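Local coordinates for protein Asp/Glu-specific dipeptidyl-peptidase (PDB 5JXF) that removes dipeptides from the N-terminus of oligopeptides as a serine peptidase, with strict specificity for aspartate or glutamate at the P1 position, at residues A[175-188]-A[198-210]. Numbering follows the deposited sequence.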
ATOM      1  N   VAL A 175     -44.414 -25.748  14.745  1.00 71.54           N
ATOM      2  CA  VAL A 175     -43.477 -26.815  14.420  1.00 68.66           C
ATOM      3  C   VAL A 175     -42.327 -26.942  15.434  1.00 71.43           C
ATOM      4  O   VAL A 175     -41.940 -28.055  15.803  1.00 68.98           O
ATOM      5  CB  VAL A 175     -42.913 -26.617  13.010  1.00 70.53           C
ATOM      6  CG1 VAL A 175     -41.862 -27.655  12.699  1.00 65.14           C
ATOM      7  CG2 VAL A 175     -44.053 -26.701  12.010  1.00 78.25           C
ATOM      8  N   THR A 176     -41.801 -25.810  15.889  1.00 71.58           N
ATOM      9  CA  THR A 176     -40.659 -25.807  16.802  1.00 72.11           C
ATOM     10  C   THR A 176     -40.982 -26.637  18.054  1.00 71.09           C
ATOM     11  O   THR A 176     -40.150 -27.400  18.554  1.00 73.04           O
ATOM     12  CB  THR A 176     -40.275 -24.357  17.183  1.00 70.27           C
ATOM     13  OG1 THR A 176     -39.853 -23.647  16.011  1.00 67.25           O
ATOM     14  CG2 THR A 176     -39.164 -24.323  18.199  1.00 57.53           C
ATOM     15  N   ALA A 177     -42.222 -26.515  18.515  1.00 65.19           N
ATOM     16  CA  ALA A 177     -42.691 -27.192  19.721  1.00 64.43           C
ATOM     17  C   ALA A 177     -42.950 -28.675  19.452  1.00 71.15           C
ATOM     18  O   ALA A 177     -42.810 -29.534  20.334  1.00 70.38           O
ATOM     19  CB  ALA A 177     -43.972 -26.510  20.238  1.00 62.78           C
ATOM     20  N   SER A 178     -43.322 -28.954  18.209  1.00 71.37           N
ATOM     21  CA  SER A 178     -43.848 -30.247  17.818  1.00 71.08           C
ATOM     22  C   SER A 178     -42.800 -31.217  17.268  1.00 64.29           C
ATOM     23  O   SER A 178     -42.830 -32.402  17.583  1.00 57.69           O
ATOM     24  CB  SER A 178     -44.951 -30.029  16.786  1.00 72.39           C
ATOM     25  OG  SER A 178     -44.974 -31.061  15.833  1.00 73.89           O
ATOM     26  N   PHE A 179     -41.881 -30.715  16.447  1.00 61.34           N
ATOM     27  CA  PHE A 179     -40.905 -31.585  15.787  1.00 64.22           C
ATOM     28  C   PHE A 179     -40.168 -32.463  16.797  1.00 70.22           C
ATOM     29  O   PHE A 179     -39.867 -32.034  17.917  1.00 66.50           O
ATOM     30  CB  PHE A 179     -39.915 -30.761  14.977  1.00 65.49           C
ATOM     31  CG  PHE A 179     -39.295 -31.512  13.844  1.00 60.01           C
ATOM     32  CD1 PHE A 179     -38.082 -32.166  14.010  1.00 53.62           C
ATOM     33  CD2 PHE A 179     -39.935 -31.578  12.619  1.00 61.63           C
ATOM     34  CE1 PHE A 179     -37.500 -32.865  12.964  1.00 48.87           C
ATOM     35  CE2 PHE A 179     -39.363 -32.269  11.564  1.00 62.74           C
ATOM     36  CZ  PHE A 179     -38.140 -32.917  11.737  1.00 58.28           C
ATOM     37  N   ALA A 180     -39.932 -33.713  16.415  1.00 70.94           N
ATOM     38  CA  ALA A 180     -39.348 -34.678  17.337  1.00 61.30           C
ATOM     39  C   ALA A 180     -37.853 -34.423  17.556  1.00 59.53           C
ATOM     40  O   ALA A 180     -37.077 -34.254  16.616  1.00 65.79           O
ATOM     41  CB  ALA A 180     -39.587 -36.101  16.844  1.00 48.92           C
ATOM     42  N   LYS A 181     -37.481 -34.404  18.830  1.00 54.31           N
ATOM     43  CA  LYS A 181     -36.122 -34.164  19.274  1.00 51.96           C
ATOM     44  C   LYS A 181     -35.946 -34.944  20.567  1.00 48.36           C
ATOM     45  O   LYS A 181     -36.931 -35.385  21.161  1.00 48.10           O
ATOM     46  CB  LYS A 181     -35.881 -32.663  19.489  1.00 49.55           C
ATOM     47  CG  LYS A 181     -36.770 -32.056  20.586  1.00 52.93           C
ATOM     48  CD  LYS A 181     -36.526 -30.551  20.771  1.00 52.28           C
ATOM     49  CE  LYS A 181     -37.262 -30.033  22.010  1.00 57.11           C
ATOM     50  NZ  LYS A 181     -36.700 -30.638  23.264  1.00 56.62           N
ATOM     51  N   GLU A 182     -34.711 -35.135  21.005  1.00 43.42           N
ATOM     52  CA  GLU A 182     -34.476 -35.649  22.346  1.00 47.04           C
ATOM     53  C   GLU A 182     -34.729 -34.541  23.368  1.00 50.80           C
ATOM     54  O   GLU A 182     -34.848 -33.369  23.001  1.00 52.63           O
ATOM     55  CB  GLU A 182     -33.045 -36.211  22.475  1.00 41.49           C
ATOM     56  CG  GLU A 182     -32.720 -37.304  21.469  1.00 48.57           C
ATOM     57  CD  GLU A 182     -33.466 -38.613  21.735  1.00 59.99           C
ATOM     58  OE1 GLU A 182     -33.938 -38.817  22.873  1.00 59.98           O
ATOM     59  OE2 GLU A 182     -33.569 -39.440  20.803  1.00 70.56           O
ATOM     60  N   ALA A 183     -34.794 -34.906  24.646  1.00 50.81           N
ATOM     61  CA  ALA A 183     -35.091 -33.948  25.713  1.00 52.14           C
ATOM     62  C   ALA A 183     -34.025 -32.863  25.880  1.00 51.24           C
ATOM     63  O   ALA A 183     -34.312 -31.776  26.371  1.00 54.68           O
ATOM     64  CB  ALA A 183     -35.261 -34.671  27.020  1.00 48.39           C
ATOM     65  N   TRP A 184     -32.793 -33.173  25.510  1.00 47.50           N
ATOM     66  CA  TRP A 184     -31.690 -32.271  25.793  1.00 46.99           C
ATOM     67  C   TRP A 184     -31.445 -31.364  24.593  1.00 51.79           C
ATOM     68  O   TRP A 184     -30.607 -30.453  24.626  1.00 48.52           O
ATOM     69  CB  TRP A 184     -30.431 -33.068  26.179  1.00 43.91           C
ATOM     70  CG  TRP A 184     -29.940 -34.035  25.146  1.00 48.04           C
ATOM     71  CD1 TRP A 184     -29.044 -33.772  24.137  1.00 41.32           C
ATOM     72  CD2 TRP A 184     -30.282 -35.428  25.025  1.00 48.75           C
ATOM     73  NE1 TRP A 184     -28.827 -34.904  23.394  1.00 44.26           N
ATOM     74  CE2 TRP A 184     -29.565 -35.936  23.916  1.00 48.06           C
ATOM     75  CE3 TRP A 184     -31.118 -36.290  25.742  1.00 51.94           C
ATOM     76  CZ2 TRP A 184     -29.663 -37.270  23.506  1.00 46.53           C
ATOM     77  CZ3 TRP A 184     -31.219 -37.622  25.336  1.00 48.43           C
ATOM     78  CH2 TRP A 184     -30.492 -38.099  24.228  1.00 47.85           C
ATOM     79  N   GLN A 185     -32.221 -31.601  23.548  1.00 50.73           N
ATOM     80  CA  GLN A 185     -32.057 -30.902  22.304  1.00 37.28           C
ATOM     81  C   GLN A 185     -33.079 -29.801  22.128  1.00 45.44           C
ATOM     82  O   GLN A 185     -34.078 -29.740  22.852  1.00 53.37           O
ATOM     83  CB  GLN A 185     -32.144 -31.882  21.134  1.00 37.46           C
ATOM     84  CG  GLN A 185     -31.061 -32.957  21.183  1.00 38.71           C
ATOM     85  CD  GLN A 185     -31.294 -34.073  20.175  1.00 42.55           C
ATOM     86  OE1 GLN A 185     -32.411 -34.260  19.652  1.00 39.45           O
ATOM     87  NE2 GLN A 185     -30.245 -34.829  19.903  1.00 39.94           N
ATOM     88  N   GLU A 186     -32.825 -28.960  21.134  1.00 48.63           N
ATOM     89  CA  GLU A 186     -33.658 -27.800  20.816  1.00 46.60           C
ATOM     90  C   GLU A 186     -33.898 -27.682  19.316  1.00 52.65           C
ATOM     91  O   GLU A 186     -33.015 -27.976  18.503  1.00 52.78           O
ATOM     92  CB  GLU A 186     -33.014 -26.510  21.321  1.00 49.33           C
ATOM     93  CG  GLU A 186     -33.067 -26.330  22.819  1.00 62.81           C
ATOM     94  CD  GLU A 186     -32.140 -25.228  23.290  1.00 76.66           C
ATOM     95  OE1 GLU A 186     -32.260 -24.084  22.770  1.00 75.06           O
ATOM     96  OE2 GLU A 186     -31.289 -25.520  24.169  1.00 77.25           O
ATOM     97  N   ASN A 187     -35.101 -27.243  18.963  1.00 50.82           N
ATOM     98  CA  ASN A 187     -35.440 -26.960  17.586  1.00 51.66           C
ATOM     99  C   ASN A 187     -35.338 -25.474  17.296  1.00 53.15           C
ATOM    100  O   ASN A 187     -35.577 -24.656  18.182  1.00 53.39           O
ATOM    101  CB  ASN A 187     -36.838 -27.470  17.290  1.00 56.50           C
ATOM    102  CG  ASN A 187     -36.904 -28.962  17.369  1.00 57.48           C
ATOM    103  OD1 ASN A 187     -35.871 -29.626  17.235  1.00 51.95           O
ATOM    104  ND2 ASN A 187     -38.101 -29.511  17.606  1.00 48.85           N
ATOM    105  N   LYS A 188     -34.962 -25.151  16.059  1.00 57.97           N
ATOM    106  CA  LYS A 188     -34.855 -23.774  15.567  1.00 53.72           C
ATOM    107  C   LYS A 188     -35.212 -23.761  14.092  1.00 48.22           C
ATOM    108  O   LYS A 188     -34.545 -24.416  13.304  1.00 49.95           O
ATOM    109  CB  LYS A 188     -33.437 -23.214  15.768  1.00 50.83           C
ATOM    110  CG  LYS A 188     -33.222 -21.827  15.163  1.00 61.77           C
ATOM    111  CD  LYS A 188     -34.229 -20.826  15.720  1.00 69.96           C
ATOM    112  CE  LYS A 188     -33.898 -19.395  15.320  1.00 69.00           C
ATOM    113  NZ  LYS A 188     -34.862 -18.449  15.950  1.00 68.31           N
ATOM    114  N   TYR A 198     -38.523 -23.093   4.280  1.00 65.85           N
ATOM    115  CA  TYR A 198     -38.321 -23.092   5.724  1.00 65.45           C
ATOM    116  C   TYR A 198     -37.718 -24.416   6.177  1.00 64.72           C
ATOM    117  O   TYR A 198     -38.241 -25.493   5.861  1.00 66.91           O
ATOM    118  CB  TYR A 198     -39.636 -22.820   6.458  1.00 66.45           C
ATOM    119  CG  TYR A 198     -40.159 -21.420   6.248  1.00 67.64           C
ATOM    120  CD1 TYR A 198     -40.945 -21.107   5.144  1.00 68.05           C
ATOM    121  CD2 TYR A 198     -39.855 -20.403   7.146  1.00 68.97           C
ATOM    122  CE1 TYR A 198     -41.423 -19.817   4.946  1.00 65.82           C
ATOM    123  CE2 TYR A 198     -40.333 -19.114   6.958  1.00 68.33           C
ATOM    124  CZ  TYR A 198     -41.115 -18.825   5.858  1.00 70.19           C
ATOM    125  OH  TYR A 198     -41.583 -17.541   5.667  1.00 76.42           O
ATOM    126  N   ILE A 199     -36.606 -24.326   6.906  1.00 57.02           N
ATOM    127  CA  ILE A 199     -35.885 -25.504   7.364  1.00 58.97           C
ATOM    128  C   ILE A 199     -35.705 -25.480   8.866  1.00 59.83           C
ATOM    129  O   ILE A 199     -35.293 -24.454   9.422  1.00 54.03           O
ATOM    130  CB  ILE A 199     -34.498 -25.608   6.721  1.00 63.14           C
ATOM    131  CG1 ILE A 199     -34.614 -25.806   5.211  1.00 66.71           C
ATOM    132  CG2 ILE A 199     -33.694 -26.738   7.364  1.00 57.32           C
ATOM    133  CD1 ILE A 199     -33.284 -25.651   4.486  1.00 65.81           C
ATOM    134  N   LEU A 200     -36.003 -26.611   9.508  1.00 51.99           N
ATOM    135  CA  LEU A 200     -35.812 -26.774  10.946  1.00 51.55           C
ATOM    136  C   LEU A 200     -34.545 -27.532  11.272  1.00 52.35           C
ATOM    137  O   LEU A 200     -34.265 -28.587  10.707  1.00 50.00           O
ATOM    138  CB  LEU A 200     -37.013 -27.500  11.582  1.00 57.66           C
ATOM    139  CG  LEU A 200     -36.925 -27.823  13.085  1.00 54.30           C
ATOM    140  CD1 LEU A 200     -38.319 -27.843  13.703  1.00 59.29           C
ATOM    141  CD2 LEU A 200     -36.212 -29.140  13.377  1.00 51.43           C
ATOM    142  N   PHE A 201     -33.819 -26.999  12.247  1.00 48.48           N
ATOM    143  CA  PHE A 201     -32.583 -27.578  12.727  1.00 44.86           C
ATOM    144  C   PHE A 201     -32.779 -28.102  14.136  1.00 50.78           C
ATOM    145  O   PHE A 201     -33.102 -27.347  15.056  1.00 48.24           O
ATOM    146  CB  PHE A 201     -31.448 -26.535  12.704  1.00 39.98           C
ATOM    147  CG  PHE A 201     -31.032 -26.121  11.322  1.00 42.68           C
ATOM    148  CD1 PHE A 201     -31.844 -25.297  10.554  1.00 51.87           C
ATOM    149  CD2 PHE A 201     -29.813 -26.531  10.801  1.00 46.28           C
ATOM    150  CE1 PHE A 201     -31.458 -24.901   9.278  1.00 52.90           C
ATOM    151  CE2 PHE A 201     -29.423 -26.147   9.528  1.00 51.33           C
ATOM    152  CZ  PHE A 201     -30.243 -25.328   8.765  1.00 48.92           C
ATOM    153  N   VAL A 202     -32.605 -29.408  14.289  1.00 49.76           N
ATOM    154  CA  VAL A 202     -32.492 -30.007  15.601  1.00 47.28           C
ATOM    155  C   VAL A 202     -31.061 -29.788  16.061  1.00 44.80           C
ATOM    156  O   VAL A 202     -30.118 -30.035  15.309  1.00 41.12           O
ATOM    157  CB  VAL A 202     -32.800 -31.514  15.596  1.00 37.77           C
ATOM    158  CG1 VAL A 202     -32.573 -32.076  16.984  1.00 37.30           C
ATOM    159  CG2 VAL A 202     -34.231 -31.780  15.123  1.00 42.35           C
ATOM    160  N   THR A 203     -30.900 -29.337  17.296  1.00 37.39           N
ATOM    161  CA  THR A 203     -29.595 -28.930  17.768  1.00 35.62           C
ATOM    162  C   THR A 203     -29.385 -29.298  19.210  1.00 34.31           C
ATOM    163  O   THR A 203     -30.353 -29.559  19.965  1.00 41.11           O
ATOM    164  CB  THR A 203     -29.392 -27.397  17.651  1.00 44.41           C
ATOM    165  OG1 THR A 203     -30.194 -26.741  18.643  1.00 48.85           O
ATOM    166  CG2 THR A 203     -29.776 -26.888  16.256  1.00 42.13           C
ATOM    167  N   GLU A 204     -28.113 -29.337  19.581  1.00 33.35           N
ATOM    168  CA  GLU A 204     -27.690 -29.474  20.966  1.00 48.19           C
ATOM    169  C   GLU A 204     -26.907 -28.223  21.365  1.00 41.92           C
ATOM    170  O   GLU A 204     -25.860 -27.925  20.793  1.00 36.86           O
ATOM    171  CB  GLU A 204     -26.830 -30.727  21.168  1.00 37.85           C
ATOM    172  CG  GLU A 204     -27.500 -32.023  20.739  1.00 48.06           C
ATOM    173  CD  GLU A 204     -26.715 -33.260  21.184  1.00 63.79           C
ATOM    174  OE1 GLU A 204     -25.502 -33.121  21.507  1.00 71.79           O
ATOM    175  OE2 GLU A 204     -27.316 -34.367  21.209  1.00 58.17           O
ATOM    176  N   VAL A 205     -27.418 -27.504  22.358  1.00 41.32           N
ATOM    177  CA  VAL A 205     -26.785 -26.273  22.802  1.00 38.97           C
ATOM    178  C   VAL A 205     -25.990 -26.471  24.067  1.00 40.45           C
ATOM    179  O   VAL A 205     -26.557 -26.621  25.147  1.00 43.20           O
ATOM    180  CB  VAL A 205     -27.829 -25.184  23.041  1.00 44.19           C
ATOM    181  CG1 VAL A 205     -27.139 -23.837  23.322  1.00 38.04           C
ATOM    182  CG2 VAL A 205     -28.742 -25.086  21.836  1.00 42.42           C
ATOM    183  N   PHE A 206     -24.670 -26.489  23.957  1.00 35.37           N
ATOM    184  CA  PHE A 206     -23.869 -26.599  25.169  1.00 37.88           C
ATOM    185  C   PHE A 206     -23.671 -25.204  25.786  1.00 44.02           C
ATOM    186  O   PHE A 206     -23.572 -24.213  25.064  1.00 46.05           O
ATOM    187  CB  PHE A 206     -22.533 -27.300  24.860  1.00 34.32           C
ATOM    188  CG  PHE A 206     -22.703 -28.760  24.496  1.00 37.53           C
ATOM    189  CD1 PHE A 206     -23.145 -29.120  23.223  1.00 32.87           C
ATOM    190  CD2 PHE A 206     -22.479 -29.765  25.440  1.00 36.17           C
ATOM    191  CE1 PHE A 206     -23.321 -30.438  22.893  1.00 36.80           C
ATOM    192  CE2 PHE A 206     -22.676 -31.092  25.117  1.00 39.33           C
ATOM    193  CZ  PHE A 206     -23.105 -31.436  23.841  1.00 43.47           C
ATOM    194  N   LYS A 207     -23.639 -25.129  27.115  1.00 46.91           N
ATOM    195  CA  LYS A 207     -23.712 -23.844  27.806  1.00 44.55           C
ATOM    196  C   LYS A 207     -22.586 -23.659  28.809  1.00 48.07           C
ATOM    197  O   LYS A 207     -22.537 -22.664  29.535  1.00 52.46           O
ATOM    198  CB  LYS A 207     -25.081 -23.698  28.499  1.00 47.27           C
ATOM    199  CG  LYS A 207     -26.236 -23.496  27.509  1.00 49.04           C
ATOM    200  CD  LYS A 207     -27.617 -23.532  28.192  1.00 63.14           C
ATOM    201  CE  LYS A 207     -28.685 -24.224  27.321  1.00 64.38           C
ATOM    202  NZ  LYS A 207     -28.569 -25.730  27.286  1.00 62.60           N
ATOM    203  N   ASP A 208     -21.682 -24.626  28.850  1.00 46.31           N
ATOM    204  CA  ASP A 208     -20.516 -24.538  29.710  1.00 48.91           C
ATOM    205  C   ASP A 208     -19.264 -24.665  28.837  1.00 45.74           C
ATOM    206  O   ASP A 208     -18.688 -25.748  28.728  1.00 46.29           O
ATOM    207  CB  ASP A 208     -20.561 -25.625  30.803  1.00 52.21           C
ATOM    208  CG  ASP A 208     -19.358 -25.579  31.734  1.00 56.70           C
ATOM    209  OD1 ASP A 208     -18.511 -24.665  31.598  1.00 50.49           O
ATOM    210  OD2 ASP A 208     -19.270 -26.451  32.622  1.00 57.20           O
ATOM    211  N   VAL A 209     -18.869 -23.545  28.223  1.00 51.06           N
ATOM    212  CA  VAL A 209     -17.699 -23.465  27.338  1.00 47.03           C
ATOM    213  C   VAL A 209     -16.608 -22.573  27.945  1.00 50.17           C
ATOM    214  O   VAL A 209     -16.801 -21.373  28.132  1.00 52.07           O
ATOM    215  CB  VAL A 209     -18.108 -22.938  25.954  1.00 49.74           C
ATOM    216  CG1 VAL A 209     -16.885 -22.768  25.025  1.00 40.47           C
ATOM    217  CG2 VAL A 209     -19.169 -23.866  25.340  1.00 50.39           C
ATOM    218  N   ARG A 210     -15.467 -23.174  28.259  1.00 47.59           N
ATOM    219  CA  ARG A 210     -14.409 -22.490  29.008  1.00 45.52           C
ATOM    220  C   ARG A 210     -13.212 -22.133  28.120  1.00 40.24           C
ATOM    221  O   ARG A 210     -12.906 -22.856  27.184  1.00 42.48           O
ATOM    222  CB  ARG A 210     -13.941 -23.357  30.174  1.00 47.48           C
ATOM    223  CG  ARG A 210     -15.089 -23.840  31.047  1.00 48.13           C
ATOM    224  CD  ARG A 210     -14.632 -24.764  32.150  1.00 49.33           C
ATOM    225  NE  ARG A 210     -15.807 -25.356  32.786  1.00 62.68           N
ATOM    226  CZ  ARG A 210     -15.772 -26.294  33.723  1.00 57.01           C
ATOM    227  NH1 ARG A 210     -14.615 -26.756  34.156  1.00 51.86           N
ATOM    228  NH2 ARG A 210     -16.903 -26.770  34.225  1.00 69.07           N
TER
HETATM  229  O   HOH W   1     -29.668 -28.076  23.575  1.00 42.81           O
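Trp184 and Glu204 meet because the indole, with CG lodged between its own backbone N and carbonyl carbon (chi1 59°), stands beside a glutamate chain that runs extended beyond CG. NE1 of Trp184 donates to OE2 of Glu204 over 2.7 Å, in the ring plane but from above the carboxylate, the two planes 71° apart. The anti lone pair of that oxygen takes a nearly straight bond (175°) from NE2 of Gln185, so two donors grip one buried carboxylate oxygen and would be expected to stabilise its negative charge. The other end of the Gln185 amide, OE1, accepts from the backbone N of Glu182 across a type I turn, which fixes the amide's rotation; His250 stacks on the Trp184 ring.

Farther along, the contact turns apolar. Leu200 sends CD2 over one face of the Phe179 ring, 4.0 Å from its centroid, while its CD1 packs 3.7 Å from CG1 of Val175. Asn187 ties down the chain leaving the helix: its ND2 donates to O of Thr176 and to O of Phe179, both close to the amide plane.

Along the strands, paired backbone bonds join Glu186 to Thr203 and Lys188 to Phe201, and OG1 of Thr203 adds a 3.1 Å bond to O of Glu186. A water links O of Trp184, OE2 of Glu186 and N of Val205. The whole illustrates an antiparallel beta hairpin, formed by strands 186-192 and 197-214 within a larger antiparallel sheet of this S46 peptidase, with the end of helix 162-178 and the loop after it folded against the face that carries Leu200, Val202 and Asn187.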